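SusD superfamily protein (Bacteroides vulgatus ATCC 8482, PDB 3JQ0) probably binds nutrient glycans at the outer membrane, as in other members of the SusD family. Local coordinates at residues Tyr72-Met75 against Tyr76-Ile79; Leu114-His117 against Leu118-Trp122. One frame throughout, in Å; residues are numbered along the deposited sequence. Where two conformers were deposited one is given.

Interaction 1 of 2, residues Tyr72-Met75 against Tyr76-Ile79; sequences YGDM and YKII
Tyr76 turns the edge of its ring toward the face of Tyr72 in an offset edge-to-face (T-shaped) pair, planes at 80° and centroids 5.5 Å apart. The touching atom is Tyr76 CE2, which lies over one face of the Tyr72 ring, off toward its root, 3.8 Å from Tyr72 CG. Both side chains have CG anti to the carbonyl carbon (chi1 -61° in Tyr72, -81° in Tyr76), which brings the two rings together across one turn of chain. The Tyr76 hydroxyl is hydrogen-bonded to Val126 O, while Tyr72 meets Trp122 edge-to-face.

Charges and water join Asp74 to Lys77. Both side chains have a second conformer; in one pairing, Lys77 bends at its last torsion and sets NZ 3.1 Å from Asp74 OD2 in a salt bridge, with its CE methylene lying against the carboxylate. Lys26 gives the same oxygen a second salt bridge. One water donates to Asp74 OD1 and accepts from Lys77 N, 3.0 Å away, linking the carboxylate to a backbone N-H of the first helical turn; another accepts from Lys77 NZ.

In the backbone, Met75 O receives a straight hydrogen bond from Ile79 N at 3.0 Å and a weak one from Ile78 N. On the loop side, Met75 N reaches back to Tyr72 O at 3.1 Å. The side chain of Met75, a selenomethionine here, packs on helix 97-122. Tyr72, Gly73 and Asp74 all have positive phi, and this left-handed turn leads straight into the right-handed helix 75-91: the arrangement is a helix amino terminus, bordered by an aromatic pair and an i to i+3 salt bridge.

Interaction 2 of 2, residues Leu114-His117 against Leu118-Trp122; sequences LYFH and LLRSW
Phe116 O accepts two hydrogen bonds from Arg120, from its backbone N and from the side-chain NE, each at 3.2 Å. The donors come from opposite faces of the carbonyl plane: the backbone N is moderately tilted from it, whereas NE stands well above it, with Phe116 O close to the guanidinium plane. The next carbonyl, His117 O, lies 3.0 Å from both Ser121 N, whose bond is weak, and Ser121 OG. Ser121 OG is also hydrogen-bonded to Tyr450 OH; Tyr450 OH is hydrogen-bonded to His117 ND1 as well, and Tyr113 OH to NE2, so both imidazole nitrogens are engaged. Fairly straight i to i+4 bonds from Leu118 N to Leu114 O and Leu119 N to Tyr115 O continue the helical ladder.

The guanidinium lies flat on the Phe116 ring, planes 10° apart and centres 3.8 Å apart, an off-centre cation-pi stack. Arg120 folds at chi3 (-73°), laying CD over the ring face as a CH-pi contact and bringing CZ within 3.2 Å of Phe116 CE2, a tight fit. Phe116 supplies its half by having CG trans to the backbone N (chi1 -174°). A glycine replacing Arg120 would probably uncover this ring face and deprive Phe116 O of its second donor. Arg120 NH2 also sits over one face of the His117 ring, offset to the rim, 3.8 Å from ND1.

Farther out, Leu119 CD2 borders the Phe116 ring edge, 4.2 Å from CD1, and Leu118 CD1 meets Tyr115 CD1 at 3.9 Å. Helices 149-167 and 182-199 pack against Phe116 and Leu119. This is an i to i+4 arginine-aromatic stack on helix 97-122, buried among helices 75-91, 149-167 and 182-199 in the largely helical SusD-family fold, of the TPR clan.

In the fold
From the N terminus, helices 9-25 and 27-34, strand 41-43 and a long loop precede interaction 1, where the left-handed turn at 72-74 leads into helix 75-91. That helix is followed by helix 97-122, whose closing turns carry interaction 2. The contacts lie in series, neither nested nor crossed, and each closes only a turn of backbone. Their centres are nevertheless just 11 Å apart, since the start of helix 75-91 packs beside the end of helix 97-122: Met75 CE meets Leu118 CD2 at 3.6 Å, with Ile78 on Leu114 and Ile79 on Tyr115. Beyond, Ile475 and Leu486 border Tyr72, and Trp473 borders Trp122, bringing the C-terminal region to this helix pair.

Interaction 1 of 2, residues Tyr72-Met75 against Tyr76-Ile79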
loop_
_atom_site.group_PDB
_atom_site.type_symbol
_atom_site.label_atom_id
_atom_site.label_comp_id
_atom_site.label_asym_id
_atom_site.label_seq_id
_atom_site.Cartn_x
_atom_site.Cartn_y
_atom_site.Cartn_z
ATOM N N TYR A 72 13.624 -7.651 9.915
ATOM C CA TYR A 72 12.537 -6.695 10.174
ATOM C C TYR A 72 12.481 -5.618 9.088
ATOM O O TYR A 72 12.130 -4.459 9.357
ATOM C CB TYR A 72 12.646 -6.095 11.582
ATOM C CG TYR A 72 12.552 -7.123 12.678
ATOM C CD1 TYR A 72 11.363 -7.766 12.995
ATOM C CD2 TYR A 72 13.720 -7.526 13.363
ATOM C CE1 TYR A 72 11.294 -8.686 14.024
ATOM C CE2 TYR A 72 13.642 -8.439 14.422
ATOM C CZ TYR A 72 12.430 -9.002 14.746
ATOM O OH TYR A 72 12.380 -9.848 15.829
ATOM N N GLY A 73 12.793 -5.993 7.860
ATOM C CA GLY A 73 12.758 -5.036 6.769
ATOM C C GLY A 73 13.734 -3.890 6.896
ATOM O O GLY A 73 13.518 -2.860 6.272
ATOM N N ASP A 74 14.785 -4.055 7.702
ATOM C CA ASP A 74 15.754 -3.043 7.982
ATOM C C ASP A 74 15.136 -1.792 8.637
ATOM O O ASP A 74 15.661 -0.694 8.528
ATOM C CB ASP A 74 16.507 -2.732 6.702
ATOM C CG ASP A 74 17.751 -2.020 6.962
ATOM O OD1 ASP A 74 18.418 -2.281 7.991
ATOM O OD2 ASP A 74 18.057 -1.131 6.141
HETATM N N MSE A 75 14.019 -1.970 9.329
HETATM C CA MSE A 75 13.329 -0.808 9.931
HETATM C C MSE A 75 13.961 -0.259 11.196
HETATM O O MSE A 75 13.819 0.926 11.482
HETATM C CB MSE A 75 11.857 -1.118 10.111
HETATM C CG MSE A 75 11.104 -1.190 8.805
HETATM SE SE MSE A 75 9.181 -1.443 9.102
HETATM C CE MSE A 75 9.028 -3.266 8.651
ATOM N N TYR A 76 14.698 -1.093 11.931
ATOM C CA TYR A 76 15.237 -0.626 13.205
ATOM C C TYR A 76 16.294 0.456 13.061
ATOM O O TYR A 76 16.399 1.351 13.888
ATOM C CB TYR A 76 15.755 -1.742 14.080
ATOM C CG TYR A 76 14.621 -2.423 14.815
ATOM C CD1 TYR A 76 14.101 -1.872 15.969
ATOM C CD2 TYR A 76 14.025 -3.574 14.351
ATOM C CE1 TYR A 76 13.032 -2.459 16.667
ATOM C CE2 TYR A 76 12.938 -4.170 15.018
ATOM C CZ TYR A 76 12.459 -3.629 16.172
ATOM O OH TYR A 76 11.429 -4.247 16.812
ATOM N N LYS A 77 17.082 0.441 12.002
ATOM C CA LYS A 77 18.087 1.527 11.904
ATOM C C LYS A 77 17.386 2.839 11.521
ATOM O O LYS A 77 17.914 3.899 11.817
ATOM C CB LYS A 77 19.289 1.184 11.048
ATOM C CG LYS A 77 19.002 1.029 9.585
ATOM C CD LYS A 77 20.362 0.798 8.890
ATOM C CE LYS A 77 20.342 0.380 7.449
ATOM N NZ LYS A 77 19.716 1.430 6.633
ATOM N N ILE A 78 16.178 2.785 10.894
ATOM C CA ILE A 78 15.381 4.008 10.722
ATOM C C ILE A 78 14.849 4.501 12.046
ATOM O O ILE A 78 14.956 5.671 12.380
ATOM C CB ILE A 78 14.200 3.836 9.710
ATOM C CG1 ILE A 78 14.637 3.072 8.444
ATOM C CG2 ILE A 78 13.539 5.146 9.418
ATOM C CD1 ILE A 78 13.520 2.784 7.482
ATOM N N ILE A 79 14.294 3.578 12.807
ATOM C CA ILE A 79 13.769 3.878 14.136
ATOM C C ILE A 79 14.850 4.554 14.997
ATOM O O ILE A 79 14.587 5.551 15.685
ATOM C CB ILE A 79 13.158 2.609 14.786
ATOM C CG1 ILE A 79 11.871 2.219 14.037
ATOM C CG2 ILE A 79 12.864 2.828 16.280
ATOM C CD1 ILE A 79 11.398 0.791 14.328
HETATM O O HOH W 1 17.848 -2.162 10.786
HETATM O O HOH W 2 17.004 1.079 6.732
#

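Interaction 2 of 2, residues Leu114-His117 against Leu118-Trp122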
loop_
_atom_site.group_PDB
_atom_site.type_symbol
_atom_site.label_atom_id
_atom_site.label_comp_id
_atom_site.label_asym_id
_atom_site.label_seq_id
_atom_site.Cartn_x
_atom_site.Cartn_y
_atom_site.Cartn_z
ATOM N N LEU A 114 6.157 2.850 11.461
ATOM C CA LEU A 114 7.044 1.717 11.314
ATOM C C LEU A 114 6.683 0.604 12.299
ATOM O O LEU A 114 6.624 -0.563 11.912
ATOM C CB LEU A 114 8.513 2.137 11.446
ATOM C CG LEU A 114 9.031 3.064 10.367
ATOM C CD1 LEU A 114 10.446 3.528 10.667
ATOM C CD2 LEU A 114 8.990 2.394 8.971
ATOM N N TYR A 115 6.446 0.957 13.553
ATOM C CA TYR A 115 6.050 -0.041 14.506
ATOM C C TYR A 115 4.745 -0.731 14.140
ATOM O O TYR A 115 4.554 -1.917 14.482
ATOM C CB TYR A 115 6.005 0.483 15.946
ATOM C CG TYR A 115 7.388 0.463 16.607
ATOM C CD1 TYR A 115 7.977 -0.718 16.968
ATOM C CD2 TYR A 115 8.104 1.634 16.811
ATOM C CE1 TYR A 115 9.249 -0.754 17.530
ATOM C CE2 TYR A 115 9.339 1.631 17.418
ATOM C CZ TYR A 115 9.917 0.441 17.776
ATOM O OH TYR A 115 11.193 0.353 18.334
ATOM N N PHE A 116 3.833 -0.040 13.436
ATOM C CA PHE A 116 2.560 -0.654 13.025
ATOM C C PHE A 116 2.765 -1.661 11.878
ATOM O O PHE A 116 2.104 -2.701 11.854
ATOM C CB PHE A 116 1.548 0.433 12.707
ATOM C CG PHE A 116 0.158 -0.072 12.407
ATOM C CD1 PHE A 116 -0.510 -0.929 13.270
ATOM C CD2 PHE A 116 -0.497 0.338 11.256
ATOM C CE1 PHE A 116 -1.775 -1.370 13.004
ATOM C CE2 PHE A 116 -1.778 -0.116 10.987
ATOM C CZ PHE A 116 -2.432 -0.961 11.874
ATOM N N HIS A 117 3.703 -1.413 10.955
ATOM C CA HIS A 117 4.127 -2.469 10.025
ATOM C C HIS A 117 4.705 -3.651 10.777
ATOM O O HIS A 117 4.430 -4.813 10.492
ATOM C CB HIS A 117 5.140 -1.957 9.019
ATOM C CG HIS A 117 4.559 -1.210 7.865
ATOM N ND1 HIS A 117 3.795 -1.788 6.883
ATOM C CD2 HIS A 117 4.738 0.086 7.506
ATOM C CE1 HIS A 117 3.486 -0.867 5.995
ATOM N NE2 HIS A 117 4.030 0.290 6.353
ATOM N N LEU A 118 5.570 -3.366 11.753
ATOM C CA LEU A 118 6.204 -4.450 12.532
ATOM C C LEU A 118 5.176 -5.291 13.296
ATOM O O LEU A 118 5.244 -6.506 13.305
ATOM C CB LEU A 118 7.279 -3.894 13.501
ATOM C CG LEU A 118 8.524 -3.258 12.853
ATOM C CD1 LEU A 118 9.413 -2.608 13.912
ATOM C CD2 LEU A 118 9.294 -4.329 12.096
ATOM N N LEU A 119 4.205 -4.616 13.927
ATOM C CA LEU A 119 3.159 -5.328 14.690
ATOM C C LEU A 119 2.378 -6.288 13.791
ATOM O O LEU A 119 2.177 -7.436 14.125
ATOM C CB LEU A 119 2.186 -4.313 15.270
ATOM C CG LEU A 119 1.002 -4.921 15.994
ATOM C CD1 LEU A 119 1.390 -5.660 17.272
ATOM C CD2 LEU A 119 -0.055 -3.860 16.267
ATOM N N ARG A 120 1.931 -5.792 12.631
ATOM C CA ARG A 120 1.097 -6.584 11.740
ATOM C C ARG A 120 1.860 -7.711 11.064
ATOM O O ARG A 120 1.283 -8.707 10.656
ATOM C CB ARG A 120 0.418 -5.680 10.708
ATOM C CG ARG A 120 -0.598 -4.708 11.309
ATOM C CD ARG A 120 -1.230 -3.850 10.237
ATOM N NE ARG A 120 -0.275 -2.861 9.752
ATOM C CZ ARG A 120 -0.533 -2.037 8.747
ATOM N NH1 ARG A 120 -1.684 -2.108 8.108
ATOM N NH2 ARG A 120 0.396 -1.178 8.351
ATOM N N SER A 121 3.171 -7.526 10.942
ATOM C CA SER A 121 4.014 -8.448 10.166
ATOM C C SER A 121 4.747 -9.459 11.044
ATOM O O SER A 121 4.728 -10.643 10.765
ATOM C CB SER A 121 4.970 -7.658 9.269
ATOM O OG SER A 121 4.208 -6.892 8.339
ATOM N N TRP A 122 5.424 -8.991 12.097
ATOM C CA TRP A 122 6.181 -9.822 13.030
ATOM C C TRP A 122 5.558 -10.029 14.418
ATOM O O TRP A 122 5.922 -10.988 15.073
ATOM C CB TRP A 122 7.631 -9.343 13.133
ATOM C CG TRP A 122 8.458 -9.729 11.929
ATOM C CD1 TRP A 122 9.059 -10.971 11.738
ATOM C CD2 TRP A 122 8.740 -8.962 10.735
ATOM N NE1 TRP A 122 9.709 -10.987 10.538
ATOM C CE2 TRP A 122 9.494 -9.797 9.883
ATOM C CE3 TRP A 122 8.428 -7.684 10.310
ATOM C CZ2 TRP A 122 9.955 -9.339 8.648
ATOM C CZ3 TRP A 122 8.874 -7.257 9.072
ATOM C CH2 TRP A 122 9.617 -8.082 8.272
#